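Local coordinates for hypothetical protein ST1444 (Sulfolobus tokodaii, PDB 2EO0), which resolves Holliday junctions in genetic recombination, cutting four-way DNA with paired nicks in opposing strands, probably with magnesium as cofactor, at residues F90-K103 / T121-Y134. Sequence-based numbering, arbitrary orientation.
Sequences FLGVKLPKMLRFIK and TVEKGMELEDLVRY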
# COMPACT_ATOMS: atom_id res chain seq x y z
N PHE A 90 -5.42 -8.00 8.07
CA PHE A 90 -5.21 -9.26 8.78
C PHE A 90 -4.37 -9.09 10.05
O PHE A 90 -3.52 -8.19 10.15
CB PHE A 90 -4.47 -10.28 7.91
CG PHE A 90 -5.24 -10.73 6.69
CD1 PHE A 90 -5.36 -9.90 5.58
CD2 PHE A 90 -5.84 -11.98 6.65
CE1 PHE A 90 -6.06 -10.30 4.46
CE2 PHE A 90 -6.55 -12.40 5.53
CZ PHE A 90 -6.66 -11.56 4.43
N LEU A 91 -4.60 -9.98 11.01
CA LEU A 91 -3.81 -10.00 12.24
C LEU A 91 -2.85 -11.20 12.13
O LEU A 91 -3.29 -12.35 12.03
CB LEU A 91 -4.70 -10.17 13.47
CG LEU A 91 -3.98 -10.47 14.80
CD1 LEU A 91 -3.22 -9.27 15.25
CD2 LEU A 91 -5.02 -10.88 15.88
N GLY A 92 -1.55 -10.93 12.11
CA GLY A 92 -0.61 -12.02 12.05
C GLY A 92 0.00 -12.24 13.42
O GLY A 92 0.58 -11.31 13.98
N VAL A 93 -0.11 -13.45 13.97
CA VAL A 93 0.46 -13.72 15.30
C VAL A 93 1.59 -14.72 15.31
O VAL A 93 1.49 -15.80 14.72
CB VAL A 93 -0.60 -14.24 16.30
CG1 VAL A 93 -0.03 -14.19 17.73
CG2 VAL A 93 -1.90 -13.42 16.17
N LYS A 94 2.67 -14.38 15.99
CA LYS A 94 3.79 -15.30 16.07
C LYS A 94 3.82 -15.96 17.45
O LYS A 94 4.22 -15.35 18.44
CB LYS A 94 5.12 -14.58 15.81
CG LYS A 94 6.34 -15.52 15.85
CD LYS A 94 6.19 -16.68 14.85
CE LYS A 94 7.39 -17.63 14.89
NZ LYS A 94 7.43 -18.53 16.09
N LEU A 95 3.36 -17.22 17.50
CA LEU A 95 3.37 -17.96 18.74
C LEU A 95 4.76 -18.57 18.85
O LEU A 95 5.54 -18.54 17.90
CB LEU A 95 2.28 -19.02 18.73
CG LEU A 95 0.90 -18.34 18.62
CD1 LEU A 95 -0.13 -19.41 18.44
CD2 LEU A 95 0.60 -17.49 19.85
N PRO A 96 5.10 -19.11 20.02
CA PRO A 96 6.42 -19.72 20.21
C PRO A 96 6.91 -20.61 19.06
O PRO A 96 8.02 -20.45 18.56
CB PRO A 96 6.26 -20.48 21.52
CG PRO A 96 5.34 -19.60 22.30
CD PRO A 96 4.30 -19.21 21.26
N LYS A 97 6.07 -21.56 18.66
CA LYS A 97 6.44 -22.51 17.62
C LYS A 97 5.65 -22.36 16.33
O LYS A 97 5.71 -23.23 15.46
CB LYS A 97 6.27 -23.94 18.14
CG LYS A 97 7.04 -24.26 19.45
CD LYS A 97 6.68 -25.68 19.97
CE LYS A 97 7.36 -26.05 21.29
NZ LYS A 97 8.78 -26.50 21.13
N MET A 98 4.89 -21.27 16.20
CA MET A 98 4.13 -21.09 14.96
C MET A 98 3.70 -19.65 14.66
O MET A 98 3.62 -18.79 15.56
CB MET A 98 2.89 -22.02 14.96
CG MET A 98 1.85 -21.69 16.03
SD MET A 98 0.31 -22.66 15.82
CE MET A 98 0.79 -24.18 16.63
N LEU A 99 3.45 -19.41 13.37
CA LEU A 99 3.02 -18.13 12.83
C LEU A 99 1.65 -18.29 12.19
O LEU A 99 1.45 -19.13 11.31
CB LEU A 99 4.02 -17.65 11.78
CG LEU A 99 3.66 -16.42 10.94
CD1 LEU A 99 3.65 -15.12 11.80
CD2 LEU A 99 4.69 -16.34 9.80
N ARG A 100 0.71 -17.46 12.61
CA ARG A 100 -0.64 -17.53 12.08
C ARG A 100 -1.22 -16.17 11.69
O ARG A 100 -0.78 -15.13 12.18
CB ARG A 100 -1.56 -18.17 13.11
CG ARG A 100 -1.10 -19.52 13.53
CD ARG A 100 -1.40 -20.53 12.48
NE ARG A 100 -0.54 -21.68 12.70
CZ ARG A 100 -0.83 -22.92 12.33
NH1 ARG A 100 -1.99 -23.16 11.71
NH2 ARG A 100 0.02 -23.90 12.62
N PHE A 101 -2.24 -16.22 10.85
CA PHE A 101 -2.93 -15.04 10.34
C PHE A 101 -4.42 -15.28 10.31
O PHE A 101 -4.87 -16.29 9.81
CB PHE A 101 -2.50 -14.77 8.89
CG PHE A 101 -1.04 -14.58 8.73
CD1 PHE A 101 -0.47 -13.33 8.87
CD2 PHE A 101 -0.20 -15.68 8.48
CE1 PHE A 101 0.92 -13.16 8.77
CE2 PHE A 101 1.17 -15.53 8.37
CZ PHE A 101 1.74 -14.27 8.52
N ILE A 102 -5.19 -14.33 10.82
CA ILE A 102 -6.64 -14.42 10.75
C ILE A 102 -7.13 -13.07 10.24
O ILE A 102 -6.38 -12.09 10.26
CB ILE A 102 -7.27 -14.66 12.13
CG1 ILE A 102 -6.69 -13.66 13.12
CG2 ILE A 102 -7.03 -16.10 12.58
CD1 ILE A 102 -7.43 -13.61 14.43
N LYS A 103 -8.37 -13.01 9.77
CA LYS A 103 -8.95 -11.75 9.31
C LYS A 103 -9.10 -10.89 10.55
O LYS A 103 -9.57 -11.36 11.59
CB LYS A 103 -10.34 -11.93 8.69
CG LYS A 103 -10.36 -12.39 7.26
CD LYS A 103 -11.80 -12.67 6.83
CE LYS A 103 -11.99 -12.62 5.30
NZ LYS A 103 -11.08 -13.51 4.53
N THR A 121 -8.43 -20.02 18.16
CA THR A 121 -8.76 -19.59 16.81
C THR A 121 -7.53 -19.30 15.97
O THR A 121 -7.43 -19.71 14.81
CB THR A 121 -9.65 -18.37 16.89
OG1 THR A 121 -10.64 -18.61 17.89
CG2 THR A 121 -10.33 -18.10 15.54
N VAL A 122 -6.58 -18.59 16.57
CA VAL A 122 -5.34 -18.24 15.91
C VAL A 122 -4.56 -19.50 15.52
O VAL A 122 -4.00 -19.60 14.43
CB VAL A 122 -4.50 -17.36 16.86
CG1 VAL A 122 -3.09 -17.15 16.32
CG2 VAL A 122 -5.21 -16.03 17.07
N GLU A 123 -4.53 -20.48 16.42
CA GLU A 123 -3.80 -21.69 16.12
C GLU A 123 -4.37 -22.36 14.89
O GLU A 123 -3.65 -22.93 14.09
CB GLU A 123 -3.86 -22.66 17.30
CG GLU A 123 -3.36 -22.09 18.60
CD GLU A 123 -3.25 -23.14 19.66
OE1 GLU A 123 -4.20 -23.94 19.82
OE2 GLU A 123 -2.21 -23.16 20.35
N LYS A 124 -5.69 -22.28 14.76
CA LYS A 124 -6.39 -22.88 13.63
C LYS A 124 -6.47 -21.90 12.46
O LYS A 124 -7.10 -22.17 11.44
CB LYS A 124 -7.79 -23.32 14.07
CG LYS A 124 -8.69 -23.87 12.97
CD LYS A 124 -10.15 -23.73 13.38
CE LYS A 124 -11.11 -24.23 12.30
NZ LYS A 124 -12.53 -23.98 12.71
N GLY A 125 -5.81 -20.75 12.62
CA GLY A 125 -5.81 -19.75 11.57
C GLY A 125 -5.00 -20.24 10.38
O GLY A 125 -4.62 -21.41 10.33
N MET A 126 -4.71 -19.36 9.44
CA MET A 126 -3.95 -19.79 8.28
C MET A 126 -2.47 -19.48 8.37
O MET A 126 -2.04 -18.63 9.14
CB MET A 126 -4.54 -19.18 6.99
CG MET A 126 -4.33 -17.71 6.79
SD MET A 126 -5.78 -16.98 5.94
CE MET A 126 -5.42 -17.17 4.25
N GLU A 127 -1.68 -20.23 7.61
CA GLU A 127 -0.25 -19.99 7.58
C GLU A 127 0.01 -19.07 6.42
O GLU A 127 -0.90 -18.75 5.66
CB GLU A 127 0.52 -21.29 7.39
CG GLU A 127 0.27 -22.28 8.49
CD GLU A 127 1.26 -23.40 8.44
OE1 GLU A 127 2.47 -23.13 8.69
OE2 GLU A 127 0.84 -24.55 8.15
N LEU A 128 1.25 -18.63 6.29
CA LEU A 128 1.62 -17.71 5.23
C LEU A 128 1.14 -18.22 3.87
O LEU A 128 0.46 -17.50 3.13
CB LEU A 128 3.13 -17.52 5.23
CG LEU A 128 3.72 -16.29 4.53
CD1 LEU A 128 2.77 -15.11 4.55
CD2 LEU A 128 5.00 -15.95 5.23
N GLU A 129 1.47 -19.46 3.57
CA GLU A 129 1.09 -20.07 2.31
C GLU A 129 -0.41 -20.04 2.10
O GLU A 129 -0.88 -19.97 0.97
CB GLU A 129 1.60 -21.49 2.25
CG GLU A 129 2.23 -21.82 0.91
CD GLU A 129 3.39 -20.89 0.57
OE1 GLU A 129 4.44 -20.97 1.26
OE2 GLU A 129 3.23 -20.08 -0.38
N ASP A 130 -1.18 -20.11 3.18
CA ASP A 130 -2.63 -20.06 3.05
C ASP A 130 -3.05 -18.62 2.81
O ASP A 130 -3.97 -18.33 2.03
CB ASP A 130 -3.32 -20.59 4.31
CG ASP A 130 -2.87 -22.00 4.67
OD1 ASP A 130 -3.16 -22.93 3.90
OD2 ASP A 130 -2.22 -22.16 5.73
N LEU A 131 -2.37 -17.70 3.50
CA LEU A 131 -2.69 -16.30 3.33
C LEU A 131 -2.50 -15.99 1.86
O LEU A 131 -3.35 -15.36 1.24
CB LEU A 131 -1.78 -15.40 4.15
CG LEU A 131 -2.12 -13.91 4.02
CD1 LEU A 131 -3.59 -13.66 4.37
CD2 LEU A 131 -1.23 -13.09 4.91
N VAL A 132 -1.39 -16.48 1.33
CA VAL A 132 -1.04 -16.27 -0.05
C VAL A 132 -2.07 -16.87 -1.00
O VAL A 132 -2.54 -16.17 -1.90
CB VAL A 132 0.36 -16.84 -0.36
CG1 VAL A 132 0.64 -16.81 -1.85
CG2 VAL A 132 1.40 -16.03 0.37
N ARG A 133 -2.44 -18.13 -0.80
CA ARG A 133 -3.44 -18.74 -1.68
C ARG A 133 -4.71 -17.89 -1.67
O ARG A 133 -5.34 -17.67 -2.71
CB ARG A 133 -3.79 -20.17 -1.24
CG ARG A 133 -2.76 -21.21 -1.67
CD ARG A 133 -3.14 -22.62 -1.20
NE ARG A 133 -2.14 -23.61 -1.62
CZ ARG A 133 -2.22 -24.92 -1.36
NH1 ARG A 133 -3.25 -25.42 -0.68
NH2 ARG A 133 -1.26 -25.74 -1.78
N TYR A 134 -5.07 -17.43 -0.48
CA TYR A 134 -6.26 -16.61 -0.32
C TYR A 134 -6.13 -15.33 -1.12
O TYR A 134 -7.05 -14.92 -1.82
CB TYR A 134 -6.45 -16.24 1.15
CG TYR A 134 -7.55 -15.23 1.30
CD1 TYR A 134 -8.88 -15.63 1.24
CD2 TYR A 134 -7.27 -13.88 1.46
CE1 TYR A 134 -9.91 -14.71 1.35
CE2 TYR A 134 -8.28 -12.94 1.56
CZ TYR A 134 -9.60 -13.37 1.52
OH TYR A 134 -10.63 -12.48 1.71
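L131 spreads its two methyls over two phenylalanine rings of the 90-103 hairpin. L131 CD1 sits 3.6 Å from the centroid of the F90 ring, displaced toward the rim, and L131 CD2 lies over one face of the F101 ring; both are CH-pi contacts. CG of L131 stands anti to the backbone N (chi1 -179°), which turns the fork toward the strands. At its edge F90 meets Y134: Y134 CE2 is 3.6 Å from F90 CZ, the two planes inclined at 70°. L128 reaches the far end of F101, while M126 O lies at the edge of that ring. The R100 guanidinium has CG of E127 over the centre of one face and E123 O over the other; G125 O, at its edge, takes a weak hydrogen bond from R100 NH1 at 3.4 Å. The E127 carboxylate runs nearly parallel to the guanidinium plane, but E127 OE2 is 4.6 Å from R100 NH2 and well out of that plane, so the two attract by charge alone, with no N-H aimed at the oxygen.

In the PDDEXK nuclease fold of this resolvase, 98-103 is an outermost strand of the mixed sheet within the chain, and the connection between helices 119-123 and 128-143 lies along it. A single antiparallel bridge joins them: F101 N donates to M126 O at 3.0 Å, and M126 N returns a bond to F101 O at 3.1 Å. E127 follows as N-cap residue, its own N held by D130 OD2.

On the other side of the bridge, V122 packs CG1 against CB of V93 at 3.8 Å and CG2 against CD1 of I102, with I68 and I117 completing this apolar cluster. At the opposite end, K103 NZ gives a weak bond to Y134 OH, 3.0 Å away; that hydroxyl also hydrogen-bonds E88.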